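Local coordinates for thioredoxin peroxidase 2 (Plasmodium falciparum, PDB 2C0D), which probably reduces hydrogen peroxide and organic hydroperoxides in a thioredoxin-dependent way, as a mitochondrial 2-Cys peroxiredoxin of the malaria parasite, at residues Lys30-Thr35 and Lys130-Asn135; Gln56-Leu61 and Ile152-Cys157; Tyr64-Thr69 and Gly95-Ser100. All blocks are in the same frame, centred on the assembly; numbering follows the deposited sequence. Where two conformers were deposited one is given.

Contact 1: Lys30-Thr35 and Lys130-Asn135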
loop_
_atom_site.group_PDB
_atom_site.type_symbol
_atom_site.label_atom_id
_atom_site.label_comp_id
_atom_site.label_asym_id
_atom_site.label_seq_id
_atom_site.Cartn_x
_atom_site.Cartn_y
_atom_site.Cartn_z
ATOM N N LYS B 30 -7.588 -12.114 -9.020
ATOM C CA LYS B 30 -8.778 -12.503 -8.248
ATOM C C LYS B 30 -8.407 -12.776 -6.796
ATOM O O LYS B 30 -7.494 -13.562 -6.520
ATOM C CB LYS B 30 -9.441 -13.748 -8.828
ATOM C CG LYS B 30 -10.366 -13.504 -10.040
ATOM C CD LYS B 30 -11.536 -12.585 -9.672
ATOM C CE LYS B 30 -12.748 -13.352 -9.193
ATOM N NZ LYS B 30 -13.850 -13.176 -10.192
ATOM N N ALA B 31 -9.170 -12.192 -5.881
ATOM C CA ALA B 31 -8.870 -12.291 -4.459
ATOM C C ALA B 31 -9.075 -13.734 -3.956
ATOM O O ALA B 31 -9.975 -14.433 -4.400
ATOM C CB ALA B 31 -9.771 -11.340 -3.698
ATOM N N TYR B 32 -8.233 -14.142 -3.024
ATOM C CA TYR B 32 -8.388 -15.424 -2.361
ATOM C C TYR B 32 -9.713 -15.471 -1.624
ATOM O O TYR B 32 -9.975 -14.662 -0.715
ATOM C CB TYR B 32 -7.216 -15.637 -1.390
ATOM C CG TYR B 32 -7.363 -16.891 -0.527
ATOM C CD1 TYR B 32 -7.274 -18.179 -1.097
ATOM C CD2 TYR B 32 -7.563 -16.791 0.846
ATOM C CE1 TYR B 32 -7.393 -19.338 -0.311
ATOM C CE2 TYR B 32 -7.672 -17.972 1.652
ATOM C CZ TYR B 32 -7.595 -19.226 1.051
ATOM O OH TYR B 32 -7.697 -20.400 1.811
ATOM N N ASN B 33 -10.546 -16.441 -2.013
ATOM C CA ASN B 33 -11.887 -16.571 -1.491
ATOM C C ASN B 33 -11.896 -17.457 -0.248
ATOM O O ASN B 33 -12.051 -18.657 -0.339
ATOM C CB ASN B 33 -12.775 -17.206 -2.583
ATOM C CG ASN B 33 -14.229 -17.308 -2.194
ATOM O OD1 ASN B 33 -14.710 -16.674 -1.231
ATOM N ND2 ASN B 33 -14.974 -18.132 -2.972
ATOM N N PHE B 34 -11.786 -16.854 0.918
ATOM C CA PHE B 34 -11.710 -17.646 2.143
ATOM C C PHE B 34 -13.074 -17.968 2.701
ATOM O O PHE B 34 -14.069 -17.331 2.356
ATOM C CB PHE B 34 -10.889 -16.907 3.188
ATOM C CG PHE B 34 -11.387 -15.524 3.498
ATOM C CD1 PHE B 34 -12.357 -15.320 4.484
ATOM C CD2 PHE B 34 -10.858 -14.420 2.838
ATOM C CE1 PHE B 34 -12.789 -14.038 4.782
ATOM C CE2 PHE B 34 -11.277 -13.147 3.134
ATOM C CZ PHE B 34 -12.245 -12.951 4.117
ATOM N N THR B 35 -13.103 -18.977 3.575
ATOM C CA THR B 35 -14.252 -19.242 4.431
ATOM C C THR B 35 -13.693 -19.385 5.857
ATOM O O THR B 35 -12.705 -20.121 6.106
ATOM C CB THR B 35 -15.075 -20.497 4.022
ATOM O OG1 THR B 35 -15.591 -20.340 2.687
ATOM C CG2 THR B 35 -16.272 -20.667 4.945
ATOM N N LYS B 130 -4.403 -19.861 9.490
ATOM C CA LYS B 130 -3.387 -18.953 8.891
ATOM C C LYS B 130 -3.385 -18.877 7.376
ATOM O O LYS B 130 -2.564 -18.133 6.818
ATOM C CB LYS B 130 -1.949 -19.247 9.395
ATOM C CG LYS B 130 -1.879 -19.341 10.937
ATOM C CD LYS B 130 -0.456 -19.495 11.401
ATOM C CE LYS B 130 -0.410 -19.690 12.911
ATOM N NZ LYS B 130 -0.636 -21.153 13.193
ATOM N N ASP B 131 -4.293 -19.595 6.716
ATOM C CA ASP B 131 -4.333 -19.622 5.228
ATOM C C ASP B 131 -4.786 -18.289 4.605
ATOM O O ASP B 131 -4.393 -17.963 3.467
ATOM C CB ASP B 131 -5.195 -20.777 4.705
ATOM C CG ASP B 131 -6.633 -20.666 5.137
ATOM O OD1 ASP B 131 -6.901 -21.007 6.316
ATOM O OD2 ASP B 131 -7.519 -20.255 4.315
ATOM N N ILE B 132 -5.585 -17.504 5.333
ATOM C CA ILE B 132 -6.037 -16.242 4.766
ATOM C C ILE B 132 -4.838 -15.314 4.743
ATOM O O ILE B 132 -4.498 -14.736 3.691
ATOM C CB ILE B 132 -7.186 -15.623 5.563
ATOM C CG1 ILE B 132 -8.406 -16.600 5.632
ATOM C CG2 ILE B 132 -7.616 -14.277 4.891
ATOM C CD1 ILE B 132 -9.475 -16.064 6.584
ATOM N N SER B 133 -4.188 -15.157 5.897
ATOM C CA SER B 133 -2.978 -14.293 5.937
ATOM C C SER B 133 -1.917 -14.793 4.967
ATOM O O SER B 133 -1.269 -13.981 4.294
ATOM C CB SER B 133 -2.396 -14.158 7.360
ATOM O OG SER B 133 -3.400 -13.632 8.227
ATOM N N LYS B 134 -1.757 -16.118 4.831
ATOM C CA LYS B 134 -0.739 -16.637 3.896
ATOM C C LYS B 134 -1.050 -16.237 2.449
ATOM O O LYS B 134 -0.144 -15.809 1.697
ATOM C CB LYS B 134 -0.623 -18.168 3.997
ATOM C CG LYS B 134 0.578 -18.748 3.167
ATOM N N ASN B 135 -2.314 -16.378 2.077
ATOM C CA ASN B 135 -2.726 -16.147 0.690
ATOM C C ASN B 135 -2.837 -14.669 0.327
ATOM O O ASN B 135 -2.848 -14.332 -0.866
ATOM C CB ASN B 135 -4.011 -16.885 0.439
ATOM C CG ASN B 135 -3.749 -18.363 0.128
ATOM O OD1 ASN B 135 -3.958 -19.248 0.956
ATOM N ND2 ASN B 135 -3.192 -18.614 -1.046
HETATM O O HOH W 1 -10.062 -19.720 4.982
#
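Tyr32 reaches over from the extended chain and lays its ring along the short helix 131-135, meeting Asn135 with a face, Asp131 with its hydroxyl and Ile132 with its CE2 corner. Its CG stands anti to the backbone N (chi1 174°), which sends the ring straight out toward the helix. Over one face sits CB of Asn135, 3.7 Å from the centroid of the Tyr32 ring, a CH-pi contact made close to the ring normal. The amide group of Asn135 then continues over the CD1-CE1 side, stacked on the ring with the two planes only 16° apart. At the far end Tyr32 OH donates to Asp131 OD2 over a short 2.5 Å. The phenol comes in on the anti side of the carboxylate, whose plane stands steeply to that of the ring (78°). Asp131 OD2 also accepts a hydrogen bond from a water 2.7 Å from it, which donates as well to Thr35 O; the carboxylate thus holds the extended chain once directly, at Tyr32, and once through water, at Thr35. Asp131 opens the first turn of the helix, and the nearby helix N-terminus probably favours its charged form. This helix follows strand 123-126 of the thioredoxin-fold core, whereas 30-35 leads into strand 35-39, half of the N-terminal hairpin; contact 1 joins that hairpin's approach to the core. Ile132 supplies the apolar half of the joint. Its CG1 lies 3.5 Å from CB of Phe34, and CD1 goes on to meet the ring at Phe34 CD1, 3.6 Å away, while Ile132 CG2 approaches the other ortho carbon, Phe34 CD2. Asp127 receives the backbone N of both Ile132 and Ser133, fixing the start of the helix, and Tyr136 OH is hydrogen-bonded to Tyr32 O.

Contact 2: Gln56-Leu61 and Ile152-Cys157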
loop_
_atom_site.group_PDB
_atom_site.type_symbol
_atom_site.label_atom_id
_atom_site.label_comp_id
_atom_site.label_asym_id
_atom_site.label_seq_id
_atom_site.Cartn_x
_atom_site.Cartn_y
_atom_site.Cartn_z
ATOM N N GLN B 56 -22.256 -7.546 -5.019
ATOM C CA GLN B 56 -23.025 -6.856 -3.988
ATOM C C GLN B 56 -22.330 -5.649 -3.364
ATOM O O GLN B 56 -22.920 -4.560 -3.261
ATOM C CB GLN B 56 -23.388 -7.835 -2.863
ATOM C CG GLN B 56 -24.239 -9.015 -3.330
ATOM C CD GLN B 56 -25.548 -8.563 -3.932
ATOM O OE1 GLN B 56 -26.166 -7.598 -3.464
ATOM N NE2 GLN B 56 -25.982 -9.253 -4.990
ATOM N N LYS B 57 -21.088 -5.863 -2.913
ATOM C CA LYS B 57 -20.377 -4.897 -2.081
ATOM C C LYS B 57 -18.871 -4.970 -2.367
ATOM O O LYS B 57 -18.357 -6.038 -2.743
ATOM C CB LYS B 57 -20.535 -5.256 -0.593
ATOM C CG LYS B 57 -21.975 -5.388 -0.094
ATOM C CD LYS B 57 -21.968 -5.581 1.386
ATOM C CE LYS B 57 -21.710 -4.266 2.045
ATOM N NZ LYS B 57 -22.279 -4.360 3.395
ATOM N N TYR B 58 -18.194 -3.840 -2.187
ATOM C CA TYR B 58 -16.728 -3.810 -2.073
ATOM C C TYR B 58 -16.376 -4.382 -0.710
ATOM O O TYR B 58 -17.232 -4.388 0.190
ATOM C CB TYR B 58 -16.214 -2.372 -2.113
ATOM C CG TYR B 58 -16.401 -1.703 -3.451
ATOM C CD1 TYR B 58 -15.387 -1.728 -4.405
ATOM C CD2 TYR B 58 -17.581 -1.025 -3.747
ATOM C CE1 TYR B 58 -15.562 -1.108 -5.650
ATOM C CE2 TYR B 58 -17.771 -0.392 -4.996
ATOM C CZ TYR B 58 -16.756 -0.452 -5.928
ATOM O OH TYR B 58 -16.928 0.171 -7.143
ATOM N N CYS B 59 -15.150 -4.892 -0.561
ATOM C CA CYS B 59 -14.660 -5.302 0.765
ATOM C C CYS B 59 -13.374 -4.580 1.088
ATOM O O CYS B 59 -12.557 -4.332 0.186
ATOM C CB CYS B 59 -14.359 -6.793 0.789
ATOM S SG CYS B 59 -15.857 -7.781 0.634
ATOM N N CYS B 60 -13.179 -4.259 2.359
ATOM C CA CYS B 60 -11.889 -3.739 2.825
ATOM C C CYS B 60 -11.404 -4.769 3.858
ATOM O O CYS B 60 -12.067 -4.970 4.870
ATOM C CB CYS B 60 -12.056 -2.347 3.446
ATOM S SG CYS B 60 -10.560 -1.740 4.191
ATOM N N LEU B 61 -10.318 -5.471 3.550
ATOM C CA LEU B 61 -9.763 -6.448 4.489
ATOM C C LEU B 61 -8.696 -5.752 5.320
ATOM O O LEU B 61 -7.701 -5.245 4.758
ATOM C CB LEU B 61 -9.114 -7.622 3.762
ATOM C CG LEU B 61 -9.975 -8.307 2.709
ATOM C CD1 LEU B 61 -9.271 -9.545 2.134
ATOM C CD2 LEU B 61 -11.397 -8.649 3.269
ATOM N N ILE B 152 -11.145 -4.959 -2.173
ATOM C CA ILE B 152 -11.658 -5.950 -3.110
ATOM C C ILE B 152 -12.884 -5.351 -3.822
ATOM O O ILE B 152 -13.783 -4.835 -3.159
ATOM C CB ILE B 152 -12.104 -7.224 -2.320
ATOM C CG1 ILE B 152 -11.001 -7.686 -1.344
ATOM C CG2 ILE B 152 -12.603 -8.344 -3.257
ATOM C CD1 ILE B 152 -9.687 -8.078 -2.000
ATOM N N ASP B 153 -12.943 -5.404 -5.147
ATOM C CA ASP B 153 -14.116 -4.797 -5.803
ATOM C C ASP B 153 -15.299 -5.768 -5.922
ATOM O O ASP B 153 -15.264 -6.909 -5.414
ATOM C CB ASP B 153 -13.704 -4.128 -7.153
ATOM C CG ASP B 153 -13.372 -5.154 -8.239
ATOM O OD1 ASP B 153 -13.722 -6.353 -8.072
ATOM O OD2 ASP B 153 -12.776 -4.769 -9.286
ATOM N N LYS B 154 -16.361 -5.316 -6.586
ATOM C CA LYS B 154 -17.573 -6.125 -6.693
ATOM C C LYS B 154 -17.443 -7.339 -7.634
ATOM O O LYS B 154 -18.342 -8.183 -7.659
ATOM C CB LYS B 154 -18.767 -5.250 -7.089
ATOM C CG LYS B 154 -19.129 -4.201 -6.052
ATOM C CD LYS B 154 -20.397 -3.393 -6.418
ATOM C CE LYS B 154 -20.080 -2.273 -7.419
ATOM N NZ LYS B 154 -21.330 -1.544 -7.813
ATOM N N ASN B 155 -16.349 -7.406 -8.403
ATOM C CA ASN B 155 -16.017 -8.552 -9.229
ATOM C C ASN B 155 -15.059 -9.520 -8.530
ATOM O O ASN B 155 -14.667 -10.538 -9.098
ATOM C CB ASN B 155 -15.426 -8.082 -10.567
ATOM C CG ASN B 155 -16.472 -7.388 -11.443
ATOM O OD1 ASN B 155 -17.641 -7.776 -11.446
ATOM N ND2 ASN B 155 -16.060 -6.332 -12.147
ATOM N N GLY B 156 -14.689 -9.214 -7.289
ATOM C CA GLY B 156 -13.760 -10.065 -6.565
ATOM C C GLY B 156 -12.290 -9.849 -6.880
ATOM O O GLY B 156 -11.459 -10.665 -6.502
ATOM N N CYS B 157 -11.971 -8.747 -7.547
ATOM C CA CYS B 157 -10.607 -8.400 -7.919
ATOM C C CYS B 157 -9.910 -7.540 -6.856
ATOM O O CYS B 157 -10.522 -6.649 -6.312
ATOM C CB CYS B 157 -10.661 -7.569 -9.194
ATOM S SG CYS B 157 -11.247 -8.538 -10.626
HETATM O O HOH W 2 -16.181 -7.755 -2.786
HETATM O O HOH W 3 -16.945 -8.343 -3.616
#
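Cys59 and Ile152 form the antiparallel hydrogen-bonded pair where strand 144-152 runs out against strand 58-63 and turns back into strand 158-164. The two backbone bonds are short and straight: Cys59 N gives to Ile152 O at 2.9 Å, and Ile152 N to Cys59 O at 2.8 Å with 173° at the hydrogen. Their side chains share one face of the sheet, CB of Cys59 lying 3.9 Å from CB of Ile152. Beyond the pair the chains diverge, and water joins Lys57 O to Asp153 O; it is modelled at two sites too close together to be filled at once, so its exact place is doubtful. Tyr58 leans over the turn. Its CD1 comes within 3.6 Å of Asp153 CA, while Lys154 CG rides above the ring, 4.3 Å from the Tyr58 centroid. A bend in the lysine chain (chi3 -81°) then drops CE to 3.8 Å from Tyr58 CE2. Tyr58 OH is hydrogen-bonded to Asp186 on helix 172-188. Asp153 stiffens the loop: OD1 receives Asn155 N and Cys157 N from opposite faces of the carboxylate, and OD2 makes a salt bridge with Arg159. With Gly156 N bonded to Asp153 O and Asp153 N to Cys157 O, this is a beta hairpin closed by a type I turn with a G1 bulge, begun by an Asx turn.

Contact 3: Tyr64-Thr69 and Gly95-Ser100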
loop_
_atom_site.group_PDB
_atom_site.type_symbol
_atom_site.label_atom_id
_atom_site.label_comp_id
_atom_site.label_asym_id
_atom_site.label_seq_id
_atom_site.Cartn_x
_atom_site.Cartn_y
_atom_site.Cartn_z
ATOM N N TYR B 64 -4.364 -7.530 11.116
ATOM C CA TYR B 64 -3.594 -6.933 12.243
ATOM C C TYR B 64 -3.137 -8.039 13.181
ATOM O O TYR B 64 -3.704 -9.162 13.146
ATOM C CB TYR B 64 -4.436 -5.892 13.019
ATOM C CG TYR B 64 -5.744 -6.489 13.459
ATOM C CD1 TYR B 64 -5.846 -7.258 14.651
ATOM C CD2 TYR B 64 -6.877 -6.354 12.645
ATOM C CE1 TYR B 64 -7.056 -7.863 15.008
ATOM C CE2 TYR B 64 -8.086 -6.962 12.995
ATOM C CZ TYR B 64 -8.164 -7.709 14.152
ATOM O OH TYR B 64 -9.397 -8.283 14.422
ATOM N N PRO B 65 -2.086 -7.757 13.973
ATOM C CA PRO B 65 -1.585 -8.630 15.042
ATOM C C PRO B 65 -2.267 -8.335 16.392
ATOM O O PRO B 65 -2.663 -7.191 16.654
ATOM C CB PRO B 65 -0.090 -8.229 15.111
ATOM C CG PRO B 65 -0.125 -6.738 14.883
ATOM C CD PRO B 65 -1.192 -6.592 13.752
ATOM N N LEU B 66 -2.418 -9.384 17.213
ATOM C CA LEU B 66 -2.905 -9.237 18.584
ATOM C C LEU B 66 -1.848 -9.538 19.666
ATOM O O LEU B 66 -2.171 -9.495 20.847
ATOM C CB LEU B 66 -4.129 -10.123 18.830
ATOM C CG LEU B 66 -5.438 -9.693 18.163
ATOM C CD1 LEU B 66 -6.623 -10.559 18.679
ATOM C CD2 LEU B 66 -5.751 -8.226 18.347
ATOM N N ASN B 67 -0.599 -9.765 19.281
ATOM C CA ASN B 67 0.439 -9.963 20.316
ATOM C C ASN B 67 0.654 -8.657 21.089
ATOM O O ASN B 67 0.413 -7.565 20.554
ATOM C CB ASN B 67 1.730 -10.506 19.733
ATOM C CG ASN B 67 2.198 -9.713 18.560
ATOM O OD1 ASN B 67 2.781 -8.648 18.727
ATOM N ND2 ASN B 67 1.960 -10.231 17.352
ATOM N N TYR B 68 1.057 -8.746 22.347
ATOM C CA TYR B 68 1.203 -7.514 23.138
ATOM C C TYR B 68 2.201 -6.511 22.573
ATOM O O TYR B 68 2.027 -5.305 22.761
ATOM C CB TYR B 68 1.559 -7.811 24.588
ATOM C CG TYR B 68 0.450 -8.500 25.363
ATOM C CD1 TYR B 68 -0.893 -8.218 25.118
ATOM C CD2 TYR B 68 0.765 -9.406 26.383
ATOM C CE1 TYR B 68 -1.906 -8.859 25.817
ATOM C CE2 TYR B 68 -0.246 -10.036 27.125
ATOM C CZ TYR B 68 -1.575 -9.757 26.825
ATOM O OH TYR B 68 -2.597 -10.375 27.523
ATOM N N THR B 69 3.243 -6.992 21.913
ATOM C CA THR B 69 4.242 -6.070 21.368
ATOM C C THR B 69 3.608 -5.115 20.359
ATOM O O THR B 69 3.864 -3.889 20.421
ATOM C CB THR B 69 5.429 -6.793 20.742
ATOM O OG1 THR B 69 6.046 -7.596 21.757
ATOM C CG2 THR B 69 6.475 -5.773 20.251
ATOM N N GLY B 95 -12.216 -7.100 9.758
ATOM C CA GLY B 95 -10.942 -7.162 10.482
ATOM C C GLY B 95 -10.521 -8.615 10.470
ATOM O O GLY B 95 -11.368 -9.536 10.621
ATOM N N ILE B 96 -9.243 -8.875 10.223
ATOM C CA ILE B 96 -8.786 -10.271 10.182
ATOM C C ILE B 96 -7.513 -10.455 11.035
ATOM O O ILE B 96 -6.559 -9.705 10.866
ATOM C CB ILE B 96 -8.464 -10.728 8.749
ATOM C CG1 ILE B 96 -9.668 -10.511 7.816
ATOM C CG2 ILE B 96 -8.037 -12.209 8.765
ATOM C CD1 ILE B 96 -9.364 -10.667 6.333
ATOM N N SER B 97 -7.494 -11.433 11.941
ATOM C CA SER B 97 -6.235 -11.797 12.654
ATOM C C SER B 97 -6.195 -13.318 12.797
ATOM O O SER B 97 -7.227 -13.985 12.617
ATOM C CB SER B 97 -6.084 -11.124 14.025
ATOM O OG SER B 97 -6.947 -11.738 15.008
ATOM N N VAL B 98 -5.037 -13.853 13.175
ATOM C CA VAL B 98 -4.900 -15.328 13.342
ATOM C C VAL B 98 -5.571 -15.889 14.628
ATOM O O VAL B 98 -5.606 -17.109 14.852
ATOM C CB VAL B 98 -3.426 -15.790 13.211
ATOM C CG1 VAL B 98 -2.872 -15.330 11.851
ATOM C CG2 VAL B 98 -2.606 -15.258 14.303
ATOM N N ASP B 99 -6.178 -15.017 15.399
ATOM C CA ASP B 99 -6.610 -15.367 16.753
ATOM C C ASP B 99 -8.040 -15.884 16.768
ATOM O O ASP B 99 -8.772 -15.685 15.795
ATOM C CB ASP B 99 -6.490 -14.138 17.637
ATOM C CG ASP B 99 -5.067 -13.552 17.648
ATOM O OD1 ASP B 99 -4.355 -13.740 18.661
ATOM O OD2 ASP B 99 -4.679 -12.867 16.675
ATOM N N SER B 100 -8.455 -16.522 17.869
ATOM C CA SER B 100 -9.749 -17.224 17.882
ATOM C C SER B 100 -10.954 -16.288 18.062
ATOM O O SER B 100 -10.796 -15.105 18.445
ATOM C CB SER B 100 -9.750 -18.221 19.057
ATOM O OG SER B 100 -9.681 -17.502 20.291
HETATM O O HOH W 4 -2.772 -11.847 13.470
HETATM O O HOH W 5 -2.260 -12.069 16.144
#
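Tyr64 folds its ring back over the end of strand 91-97, meeting Gly95, Ile96 and Ser97 in turn. From CB the chain swings to a chi1 of 54°, with CG between its own backbone N and carbonyl carbon, and this lays the ring beside the strand. One flank of the ring, CD1 and then CE1, runs past Ser97, whose CB is 3.5 Å from Tyr64 CE1. On the other flank CD2 passes Ile96 O, which stands over the ring face, and CE2 comes to 3.6 Å from Ile96 N. Gly95 CA lies in the plane of the ring, at its edge, 3.8 Å from Tyr64 CE2; having no side chain, Gly95 leaves room for this. CZ lies near Ser97 CB again, and OH ends near the carbonyl carbon of Gly95. The backbones are joined beside it: Tyr64 N donates to Ile96 O at 3.1 Å, nearly along the C=O axis, and a water links Tyr64 O to Val98 N. Further on, Leu66 CD1 packs 3.5 Å from CG of Asp99, while a second water accepts from Leu66 N and donates to Asp99 OD2 at 2.6 Å. Helix 101-109 packs against this contact, Trp107 meeting the Tyr64 ring at a slant and His104 touching Tyr64, Leu66 and Ser97. Tyr64's side chain is about 7 Å from that of Cys72, predicted to be the peroxidatic cysteine. Pro65, Thr69 and Cys72 spell the PxxxTxxC motif, and this loop leaving strand 58-63 is the active-site loop of the peroxiredoxin version of the thioredoxin fold.

Overall arrangement
Along the chain the first segments come as 30-35, 56-61 and 64-69, then their partners as 95-100, 130-135 and 152-157; contacts 1 and 2 interlock, and contact 3 falls within the span of both. Strand 58-63 runs through the middle, from the hairpin turn of contact 2 to the active-site loop of contact 3, whose centres are about 23 Å apart on opposite sides of the chain's centre. Contact 1 lies about 14 and 16 Å from them and bridges both: Lys30 and Ala31 bond to the 153-156 turn, while Ile96 receives Phe34, Ile132 and Leu61. The three thus share an apolar cluster round Ile96, whose CB points away from the loop before the predicted active-site cysteine.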